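Local coordinates for xylose isomerase-like TIM barrel domain-containing protein (Parabacteroides distasonis, PDB 4KW2) that is of unknown function but, as a xylose isomerase-like TIM barrel protein, may act as an isomerase or a related sugar-processing enzyme, at residues A[43-48]-A[248-253]; A[60-65]-A[82-87]; A[128-133]-A[170-175]. One frame throughout, in Å; residues are numbered along the deposited sequence.

Contact 1: A[43-48]-A[248-253]; sequences TQQLGM and SDIQEI. With SO4 (sulfate ion), chain C; SO4 (sulfate ion), chain B; EDO (1,2-ethanediol), chain I.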
loop_
_atom_site.group_PDB
_atom_site.type_symbol
_atom_site.label_atom_id
_atom_site.label_comp_id
_atom_site.label_asym_id
_atom_site.label_seq_id
_atom_site.Cartn_x
_atom_site.Cartn_y
_atom_site.Cartn_z
ATOM N N THR A 43 -3.296 -12.418 20.518
ATOM C CA THR A 43 -2.328 -13.460 20.199
ATOM C C THR A 43 -2.742 -14.810 20.814
ATOM O O THR A 43 -2.574 -15.857 20.186
ATOM C CB THR A 43 -0.918 -13.023 20.658
ATOM O OG1 THR A 43 -0.620 -11.742 20.085
ATOM C CG2 THR A 43 0.156 -14.021 20.230
ATOM N N GLN A 44 -3.309 -14.779 22.020
ATOM C CA GLN A 44 -3.859 -15.987 22.649
ATOM C C GLN A 44 -5.048 -16.533 21.869
ATOM O O GLN A 44 -5.158 -17.740 21.665
ATOM C CB GLN A 44 -4.315 -15.707 24.077
ATOM C CG GLN A 44 -3.191 -15.498 25.066
ATOM C CD GLN A 44 -3.712 -15.168 26.451
ATOM O OE1 GLN A 44 -4.108 -14.040 26.730
ATOM N NE2 GLN A 44 -3.713 -16.153 27.320
ATOM N N GLN A 45 -5.938 -15.644 21.438
ATOM C CA GLN A 45 -7.110 -16.052 20.654
ATOM C C GLN A 45 -6.705 -16.635 19.299
ATOM O O GLN A 45 -7.373 -17.523 18.778
ATOM C CB GLN A 45 -8.062 -14.873 20.463
ATOM C CG GLN A 45 -8.684 -14.379 21.761
ATOM C CD GLN A 45 -9.261 -12.987 21.627
ATOM O OE1 GLN A 45 -9.898 -12.665 20.630
ATOM N NE2 GLN A 45 -9.038 -12.152 22.631
ATOM N N LEU A 46 -5.607 -16.135 18.741
ATOM C CA LEU A 46 -5.056 -16.682 17.506
ATOM C C LEU A 46 -4.395 -18.042 17.707
ATOM O O LEU A 46 -4.312 -18.832 16.772
ATOM C CB LEU A 46 -4.040 -15.709 16.907
ATOM C CG LEU A 46 -4.659 -14.460 16.274
ATOM C CD1 LEU A 46 -3.642 -13.339 16.173
ATOM C CD2 LEU A 46 -5.245 -14.789 14.904
ATOM N N GLY A 47 -3.909 -18.299 18.919
ATOM C CA GLY A 47 -3.250 -19.561 19.245
ATOM C C GLY A 47 -1.782 -19.576 18.856
ATOM O O GLY A 47 -1.305 -20.554 18.285
HETATM N N MSE A 48 -1.063 -18.500 19.177
HETATM C CA MSE A 48 0.378 -18.400 18.899
HETATM C C MSE A 48 1.164 -18.197 20.173
HETATM O O MSE A 48 0.694 -17.533 21.107
HETATM C CB MSE A 48 0.632 -17.242 17.941
HETATM C CG MSE A 48 0.262 -17.642 16.522
HETATM SE SE MSE A 48 0.719 -16.180 15.289
HETATM C CE MSE A 48 -0.827 -15.057 15.691
ATOM N N SER A 248 -9.245 -8.463 8.116
ATOM C CA SER A 248 -9.389 -9.873 8.488
ATOM C C SER A 248 -9.778 -10.034 9.948
ATOM O O SER A 248 -9.639 -9.112 10.745
ATOM C CB SER A 248 -8.097 -10.639 8.206
ATOM O OG SER A 248 -8.063 -11.106 6.869
ATOM N N ASP A 249 -10.277 -11.219 10.278
ATOM C CA ASP A 249 -10.670 -11.557 11.646
ATOM C C ASP A 249 -9.890 -12.785 12.126
ATOM O O ASP A 249 -9.198 -13.448 11.344
ATOM C CB ASP A 249 -12.189 -11.785 11.744
ATOM C CG ASP A 249 -12.700 -12.858 10.786
ATOM O OD1 ASP A 249 -12.111 -13.957 10.707
ATOM O OD2 ASP A 249 -13.708 -12.604 10.102
ATOM N N ILE A 250 -10.003 -13.076 13.416
ATOM C CA ILE A 250 -9.241 -14.160 14.045
ATOM C C ILE A 250 -9.513 -15.534 13.416
ATOM O O ILE A 250 -8.580 -16.307 13.184
ATOM C CB ILE A 250 -9.474 -14.161 15.573
ATOM C CG1 ILE A 250 -8.647 -13.025 16.190
ATOM C CG2 ILE A 250 -9.104 -15.505 16.191
ATOM C CD1 ILE A 250 -9.046 -12.640 17.595
ATOM N N GLN A 251 -10.777 -15.825 13.125
ATOM C CA GLN A 251 -11.145 -17.073 12.450
ATOM C C GLN A 251 -10.469 -17.249 11.092
ATOM O O GLN A 251 -9.985 -18.339 10.779
ATOM C CB GLN A 251 -12.664 -17.171 12.290
ATOM C CG GLN A 251 -13.397 -17.435 13.595
ATOM C CD GLN A 251 -12.771 -18.567 14.390
ATOM O OE1 GLN A 251 -12.408 -18.396 15.557
ATOM N NE2 GLN A 251 -12.609 -19.724 13.749
ATOM N N GLU A 252 -10.427 -16.185 10.295
ATOM C CA GLU A 252 -9.816 -16.257 8.971
ATOM C C GLU A 252 -8.327 -16.553 9.058
ATOM O O GLU A 252 -7.812 -17.396 8.322
ATOM C CB GLU A 252 -10.051 -14.961 8.183
ATOM C CG GLU A 252 -11.444 -14.874 7.581
ATOM C CD GLU A 252 -11.766 -13.514 6.982
ATOM O OE1 GLU A 252 -10.933 -12.585 7.074
ATOM O OE2 GLU A 252 -12.869 -13.379 6.416
ATOM N N ILE A 253 -7.640 -15.862 9.963
ATOM C CA ILE A 253 -6.202 -16.039 10.121
ATOM C C ILE A 253 -5.904 -17.422 10.723
ATOM O O ILE A 253 -4.931 -18.071 10.335
ATOM C CB ILE A 253 -5.575 -14.902 10.962
ATOM C CG1 ILE A 253 -5.827 -13.541 10.303
ATOM C CG2 ILE A 253 -4.077 -15.115 11.139
ATOM C CD1 ILE A 253 -5.235 -13.385 8.913
HETATM S S SO4 C . -11.619 -10.195 15.614
HETATM O O1 SO4 C . -11.512 -11.515 14.956
HETATM O O2 SO4 C . -12.349 -10.348 16.897
HETATM O O3 SO4 C . -10.268 -9.633 15.885
HETATM O O4 SO4 C . -12.356 -9.284 14.704
HETATM S S SO4 B . -11.850 -22.323 16.407
HETATM O O1 SO4 B . -10.826 -23.279 16.876
HETATM O O2 SO4 B . -12.490 -21.686 17.573
HETATM O O3 SO4 B . -11.228 -21.289 15.548
HETATM O O4 SO4 B . -12.877 -23.054 15.633
HETATM C C1 EDO I . 2.349 -22.576 21.516
HETATM O O1 EDO I . 3.647 -22.883 20.983
HETATM C C2 EDO I . 1.316 -22.503 20.394
HETATM O O2 EDO I . 0.087 -21.947 20.885
#
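Ile250 N makes the shortest polar bond here, reaching O1 of a sulfate ion at 2.7 Å with an N-H...acceptor angle of 173°, almost straight. The residue sits in the first turn of helix 250-262, where the helix dipole would probably favour an anion; the sulfate probably comes from the crystallisation liquor. The same helix start is N-capped by Asp249, whose OD1 accepts from Glu252 N at 2.8 Å, the amide nitrogen lying close to the extension of the C-O bond. From this polar end the Ile250 side chain turns to helix 36-46. A chi1 of -77° sets CG1 beside the backbone N, with CD1 following it near the sulfate, while CG2 faces Gln45 O at 3.7 Å. CD1 also ends 3.2 Å from Gln45 OE1, a close approach between side chains that run roughly perpendicular. Deeper in, Leu46 uses its CD2 methyl for both isoleucines, 4.0 Å from Ile250 CG1 and equally far from Ile253 CG2. The facing helix ends at Leu46, and Gly47, with positive phi, is the C-prime residue of a Schellman motif closed by Met48 N to Thr43 O at 3.2 Å. Arg254 NH1 and Gln261 NE2 donate to Leu46 O and Gly47 O respectively. Leu46 also touches Ile26 of strand 23-27 and Ile253 touches Ile241 of strand 238-241, so the first and last helices pack over the first and last strands.

Contact 2: A[60-65]-A[82-87]; sequences GAPFPK and RHEFKI. With SO4 (sulfate ion), chain G.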
loop_
_atom_site.group_PDB
_atom_site.type_symbol
_atom_site.label_atom_id
_atom_site.label_comp_id
_atom_site.label_asym_id
_atom_site.label_seq_id
_atom_site.Cartn_x
_atom_site.Cartn_y
_atom_site.Cartn_z
ATOM N N GLY A 60 -0.515 -0.884 28.584
ATOM C CA GLY A 60 -1.851 -1.195 29.092
ATOM C C GLY A 60 -1.796 -1.854 30.462
ATOM O O GLY A 60 -0.732 -2.274 30.910
ATOM N N ALA A 61 -2.943 -1.936 31.131
ATOM C CA ALA A 61 -3.011 -2.528 32.471
ATOM C C ALA A 61 -2.491 -3.967 32.420
ATOM O O ALA A 61 -2.818 -4.702 31.491
ATOM C CB ALA A 61 -4.437 -2.498 32.993
ATOM N N PRO A 62 -1.710 -4.391 33.429
ATOM C CA PRO A 62 -1.451 -3.785 34.737
ATOM C C PRO A 62 -0.481 -2.609 34.774
ATOM O O PRO A 62 -0.295 -2.016 35.836
ATOM C CB PRO A 62 -0.855 -4.950 35.532
ATOM C CG PRO A 62 -0.099 -5.716 34.502
ATOM C CD PRO A 62 -0.926 -5.629 33.248
ATOM N N PHE A 63 0.140 -2.269 33.648
ATOM C CA PHE A 63 1.040 -1.115 33.622
ATOM C C PHE A 63 0.227 0.154 33.730
ATOM O O PHE A 63 -0.929 0.182 33.307
ATOM C CB PHE A 63 1.886 -1.093 32.353
ATOM C CG PHE A 63 2.797 -2.266 32.241
ATOM C CD1 PHE A 63 4.037 -2.245 32.851
ATOM C CD2 PHE A 63 2.395 -3.411 31.572
ATOM C CE1 PHE A 63 4.879 -3.334 32.764
ATOM C CE2 PHE A 63 3.226 -4.506 31.490
ATOM C CZ PHE A 63 4.472 -4.465 32.085
ATOM N N PRO A 64 0.814 1.203 34.313
ATOM C CA PRO A 64 0.077 2.454 34.421
ATOM C C PRO A 64 -0.085 3.129 33.067
ATOM O O PRO A 64 0.670 2.845 32.130
ATOM C CB PRO A 64 0.927 3.301 35.374
ATOM C CG PRO A 64 2.289 2.705 35.346
ATOM C CD PRO A 64 2.148 1.270 34.937
ATOM N N LYS A 65 -1.077 4.003 32.976
ATOM C CA LYS A 65 -1.399 4.693 31.732
ATOM C C LYS A 65 -0.226 5.567 31.275
ATOM O O LYS A 65 0.507 6.111 32.101
ATOM C CB LYS A 65 -2.660 5.543 31.915
ATOM C CG LYS A 65 -3.327 5.955 30.620
ATOM C CD LYS A 65 -4.741 6.451 30.881
ATOM C CE LYS A 65 -5.345 7.072 29.636
ATOM N NZ LYS A 65 -6.706 7.616 29.902
ATOM N N ARG A 82 7.848 -9.425 31.630
ATOM C CA ARG A 82 8.172 -10.847 31.522
ATOM C C ARG A 82 7.043 -11.721 32.072
ATOM O O ARG A 82 6.642 -12.699 31.438
ATOM C CB ARG A 82 9.490 -11.171 32.236
ATOM C CG ARG A 82 10.728 -10.650 31.515
ATOM C CD ARG A 82 12.004 -11.328 32.009
ATOM N NE ARG A 82 12.185 -11.164 33.451
ATOM C CZ ARG A 82 12.720 -10.096 34.051
ATOM N NH1 ARG A 82 13.151 -9.045 33.355
ATOM N NH2 ARG A 82 12.816 -10.074 35.375
ATOM N N HIS A 83 6.525 -11.350 33.238
ATOM C CA HIS A 83 5.433 -12.086 33.871
ATOM C C HIS A 83 4.169 -12.112 33.007
ATOM O O HIS A 83 3.511 -13.147 32.893
ATOM C CB HIS A 83 5.125 -11.468 35.237
ATOM C CG HIS A 83 3.901 -12.025 35.893
ATOM N ND1 HIS A 83 3.872 -13.275 36.474
ATOM C CD2 HIS A 83 2.663 -11.503 36.060
ATOM C CE1 HIS A 83 2.667 -13.500 36.966
ATOM N NE2 HIS A 83 1.914 -12.439 36.731
ATOM N N GLU A 84 3.840 -10.968 32.407
ATOM C CA GLU A 84 2.643 -10.824 31.582
ATOM C C GLU A 84 2.694 -11.678 30.307
ATOM O O GLU A 84 1.682 -12.235 29.886
ATOM C CB GLU A 84 2.419 -9.347 31.223
ATOM C CG GLU A 84 1.920 -8.484 32.378
ATOM C CD GLU A 84 0.621 -8.987 32.978
ATOM O OE1 GLU A 84 -0.351 -9.195 32.219
ATOM O OE2 GLU A 84 0.576 -9.179 34.208
ATOM N N PHE A 85 3.867 -11.774 29.691
ATOM C CA PHE A 85 4.073 -12.728 28.599
ATOM C C PHE A 85 3.912 -14.169 29.092
ATOM O O PHE A 85 3.181 -14.962 28.503
ATOM C CB PHE A 85 5.457 -12.542 27.975
ATOM C CG PHE A 85 5.504 -11.499 26.890
ATOM C CD1 PHE A 85 5.260 -11.844 25.569
ATOM C CD2 PHE A 85 5.815 -10.180 27.182
ATOM C CE1 PHE A 85 5.320 -10.896 24.562
ATOM C CE2 PHE A 85 5.866 -9.225 26.181
ATOM C CZ PHE A 85 5.624 -9.582 24.870
ATOM N N LYS A 86 4.584 -14.490 30.192
ATOM C CA LYS A 86 4.645 -15.865 30.684
ATOM C C LYS A 86 3.267 -16.435 31.029
ATOM O O LYS A 86 2.957 -17.554 30.635
ATOM C CB LYS A 86 5.565 -15.958 31.906
ATOM C CG LYS A 86 5.881 -17.380 32.354
ATOM C CD LYS A 86 6.205 -17.436 33.836
ATOM C CE LYS A 86 6.419 -18.865 34.315
ATOM N NZ LYS A 86 7.755 -19.404 33.931
ATOM N N ILE A 87 2.450 -15.678 31.765
ATOM C CA ILE A 87 1.119 -16.157 32.151
ATOM C C ILE A 87 0.161 -16.331 30.972
ATOM O O ILE A 87 -0.894 -16.939 31.132
ATOM C CB ILE A 87 0.441 -15.263 33.216
ATOM C CG1 ILE A 87 0.105 -13.872 32.656
ATOM C CG2 ILE A 87 1.310 -15.182 34.468
ATOM C CD1 ILE A 87 -0.709 -13.031 33.615
HETATM S S SO4 G . 6.632 -15.434 36.745
HETATM O O1 SO4 G . 7.161 -16.818 36.711
HETATM O O2 SO4 G . 6.737 -14.922 38.131
HETATM O O3 SO4 G . 7.410 -14.571 35.823
HETATM O O4 SO4 G . 5.216 -15.429 36.314
#
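Pro62 and Phe63, in the loop between strand 50-53 and helix 75-86 of a TIM barrel, fold back onto Glu84 of that helix, making a local contact within one beta-alpha unit. Along the helix, Arg82 points away from the loop and sends NH1 to Lys115 O in a weak bond. His83 plays no part in the loop contact: ND1 donates to O4 of a sulfate ion lying at the ring edge, and the 2.5 Å separation is short enough for its exact value to be doubtful. Glu84 carries the contact. Its chain bends at chi2 (-58°), bringing the carboxylate against the Pro62 ring, with OE2 3.5 Å from Pro62 CG and Glu84 CD 3.7 Å from Pro62 CD. A cis peptide bond precedes this proline. Glu84 CG meets the Phe63 ring obliquely, 4.3 Å from Phe63 CE2; Leu80 and Leu81 also cover the ring, while Glu84 OE1 makes its salt bridge with Arg88. Phe85 turns to Leu40 of helix 36-46. Lys86 lays its aliphatic CD and CE beside sulfate O1, CD at 3.1 Å, with NZ farther off at 3.8 Å. Last comes Ile87, whose CG2 lies 3.2 Å above the plane of the His83 ring, displaced toward the rim.

Contact 3: A[128-133]-A[170-175]; sequences NQLDYI and PLMGVC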
loop_
_atom_site.group_PDB
_atom_site.type_symbol
_atom_site.label_atom_id
_atom_site.label_comp_id
_atom_site.label_asym_id
_atom_site.label_seq_id
_atom_site.Cartn_x
_atom_site.Cartn_y
_atom_site.Cartn_z
ATOM N N ASN A 128 28.153 0.224 8.000
ATOM C CA ASN A 128 29.171 0.635 8.980
ATOM C C ASN A 128 28.827 0.282 10.437
ATOM O O ASN A 128 29.715 0.220 11.290
ATOM C CB ASN A 128 29.472 2.136 8.854
ATOM C CG ASN A 128 28.294 3.014 9.247
ATOM O OD1 ASN A 128 27.909 3.079 10.415
ATOM N ND2 ASN A 128 27.727 3.712 8.270
ATOM N N GLN A 129 27.544 0.060 10.717
ATOM C CA GLN A 129 27.083 -0.290 12.063
ATOM C C GLN A 129 27.199 -1.785 12.382
ATOM O O GLN A 129 27.083 -2.179 13.543
ATOM C CB GLN A 129 25.623 0.154 12.256
ATOM C CG GLN A 129 25.440 1.660 12.377
ATOM C CD GLN A 129 23.982 2.086 12.370
ATOM O OE1 GLN A 129 23.155 1.498 11.671
ATOM N NE2 GLN A 129 23.661 3.125 13.138
ATOM N N LEU A 130 27.421 -2.613 11.366
ATOM C CA LEU A 130 27.407 -4.071 11.547
ATOM C C LEU A 130 28.460 -4.575 12.538
ATOM O O LEU A 130 28.167 -5.441 13.369
ATOM C CB LEU A 130 27.569 -4.784 10.201
ATOM C CG LEU A 130 26.404 -4.608 9.220
ATOM C CD1 LEU A 130 26.670 -5.378 7.934
ATOM C CD2 LEU A 130 25.090 -5.052 9.845
ATOM N N ASP A 131 29.676 -4.038 12.444
ATOM C CA ASP A 131 30.746 -4.391 13.374
ATOM C C ASP A 131 30.318 -4.179 14.822
ATOM O O ASP A 131 30.436 -5.089 15.648
ATOM C CB ASP A 131 32.020 -3.588 13.082
ATOM C CG ASP A 131 32.872 -4.208 11.983
ATOM O OD1 ASP A 131 32.343 -4.978 11.155
ATOM O OD2 ASP A 131 34.083 -3.925 11.946
ATOM N N TYR A 132 29.810 -2.984 15.119
ATOM C CA TYR A 132 29.374 -2.656 16.471
ATOM C C TYR A 132 28.205 -3.536 16.908
ATOM O O TYR A 132 28.167 -4.024 18.042
ATOM C CB TYR A 132 28.982 -1.182 16.571
ATOM C CG TYR A 132 28.712 -0.744 17.993
ATOM C CD1 TYR A 132 29.754 -0.638 18.918
ATOM C CD2 TYR A 132 27.424 -0.445 18.420
ATOM C CE1 TYR A 132 29.514 -0.245 20.226
ATOM C CE2 TYR A 132 27.177 -0.049 19.723
ATOM C CZ TYR A 132 28.223 0.049 20.620
ATOM O OH TYR A 132 27.974 0.442 21.914
ATOM N N ILE A 133 27.251 -3.731 16.003
ATOM C CA ILE A 133 26.083 -4.568 16.270
ATOM C C ILE A 133 26.493 -6.020 16.542
ATOM O O ILE A 133 25.923 -6.671 17.418
ATOM C CB ILE A 133 25.062 -4.481 15.110
ATOM C CG1 ILE A 133 24.374 -3.114 15.136
ATOM C CG2 ILE A 133 24.022 -5.592 15.201
ATOM C CD1 ILE A 133 23.621 -2.780 13.870
ATOM N N PRO A 170 27.772 -16.655 13.699
ATOM C CA PRO A 170 26.493 -17.255 13.299
ATOM C C PRO A 170 25.261 -16.536 13.878
ATOM O O PRO A 170 24.146 -16.750 13.402
ATOM C CB PRO A 170 26.581 -18.692 13.842
ATOM C CG PRO A 170 28.012 -18.908 14.200
ATOM C CD PRO A 170 28.565 -17.565 14.544
ATOM N N LEU A 171 25.467 -15.705 14.898
ATOM C CA LEU A 171 24.405 -14.870 15.454
ATOM C C LEU A 171 23.896 -13.826 14.450
ATOM O O LEU A 171 22.740 -13.411 14.526
ATOM C CB LEU A 171 24.897 -14.158 16.718
ATOM C CG LEU A 171 25.346 -15.037 17.888
ATOM C CD1 LEU A 171 26.136 -14.209 18.891
ATOM C CD2 LEU A 171 24.153 -15.710 18.550
HETATM N N MSE A 172 24.760 -13.403 13.525
HETATM C CA MSE A 172 24.392 -12.404 12.515
HETATM C C MSE A 172 23.687 -13.070 11.366
HETATM O O MSE A 172 24.308 -13.770 10.576
HETATM C CB MSE A 172 25.635 -11.669 12.011
HETATM C CG MSE A 172 26.371 -10.940 13.132
HETATM SE SE MSE A 172 25.299 -9.421 13.782
HETATM C CE MSE A 172 25.740 -8.109 12.379
ATOM N N GLY A 173 22.379 -12.849 11.262
ATOM C CA GLY A 173 21.561 -13.482 10.224
ATOM C C GLY A 173 20.673 -12.514 9.461
ATOM O O GLY A 173 20.890 -11.295 9.480
ATOM N N VAL A 174 19.656 -13.067 8.806
ATOM C CA VAL A 174 18.796 -12.314 7.903
ATOM C C VAL A 174 17.322 -12.411 8.285
ATOM O O VAL A 174 16.814 -13.491 8.584
ATOM C CB VAL A 174 18.974 -12.820 6.457
ATOM C CG1 VAL A 174 18.058 -12.077 5.492
ATOM C CG2 VAL A 174 20.428 -12.667 6.037
ATOM N N CYS A 175 16.648 -11.265 8.272
ATOM C CA CYS A 175 15.190 -11.200 8.353
ATOM C C CYS A 175 14.668 -11.112 6.930
ATOM O O CYS A 175 14.791 -10.073 6.282
ATOM C CB CYS A 175 14.740 -9.974 9.148
ATOM S SG CYS A 175 12.947 -9.790 9.301
#
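Met172, modelled as selenomethionine, meets Leu130 and Ile133 chiefly through its terminal CE methyl, which makes the nearest approaches to both, and there the packing is closest. CE lies 3.7 Å from the backbone Leu130 O and 4.0 Å from Leu130 CD2; Ile133 CG2 is 4.2 Å from CE, with Met172 SE close behind at 4.3 Å. Bends at chi2 (-69°) and chi3 (-81°) fold the end of the chain so that CE turns onto Leu130. The nearest CA atoms of the two segments, those of Ile133 and Met172, are 8.9 Å apart. Ile133 runs roughly perpendicular to the methionine, whereas Leu130 comes in at a slant, and all three residues are buried. The outer side is quite different. Asp131 leaves the helix on the side away from the strand, and its OD1 forms a salt bridge with Arg168 NH2; Pro170 is exposed and does not touch residues 128-133. Beyond the two segments, Leu130 also touches Ile146 and Met172 touches Val144 of strand 143-146, while Leu165 of helix 157-165 packs on Met172. Residues on the outer face of parallel strands thus pack against the surrounding helices, the layer that lies between sheet and helices in a TIM barrel.

How the contacts relate
Contact 3 is the most buried, all three of its touching residues being enclosed, and it joins a helix to a barrel strand through apolar groups. Contact 1 is partly buried and joins the first and last helices, mixing leucine-isoleucine packing with an exposed glutamine at its edge and helix caps. Contact 2 is peripheral, about 21 Å from the chain centre to its own centre, yet its glutamate and phenylalanine are buried under an exposed proline. Contacts 1 and 2 are neighbours, with nearest atoms about 5 Å apart, and both draw on helix 36-46: Met37 touches Phe63 and Glu84. Contact 3 stands across the chain's centre from contact 1, their centres about 33 Å apart.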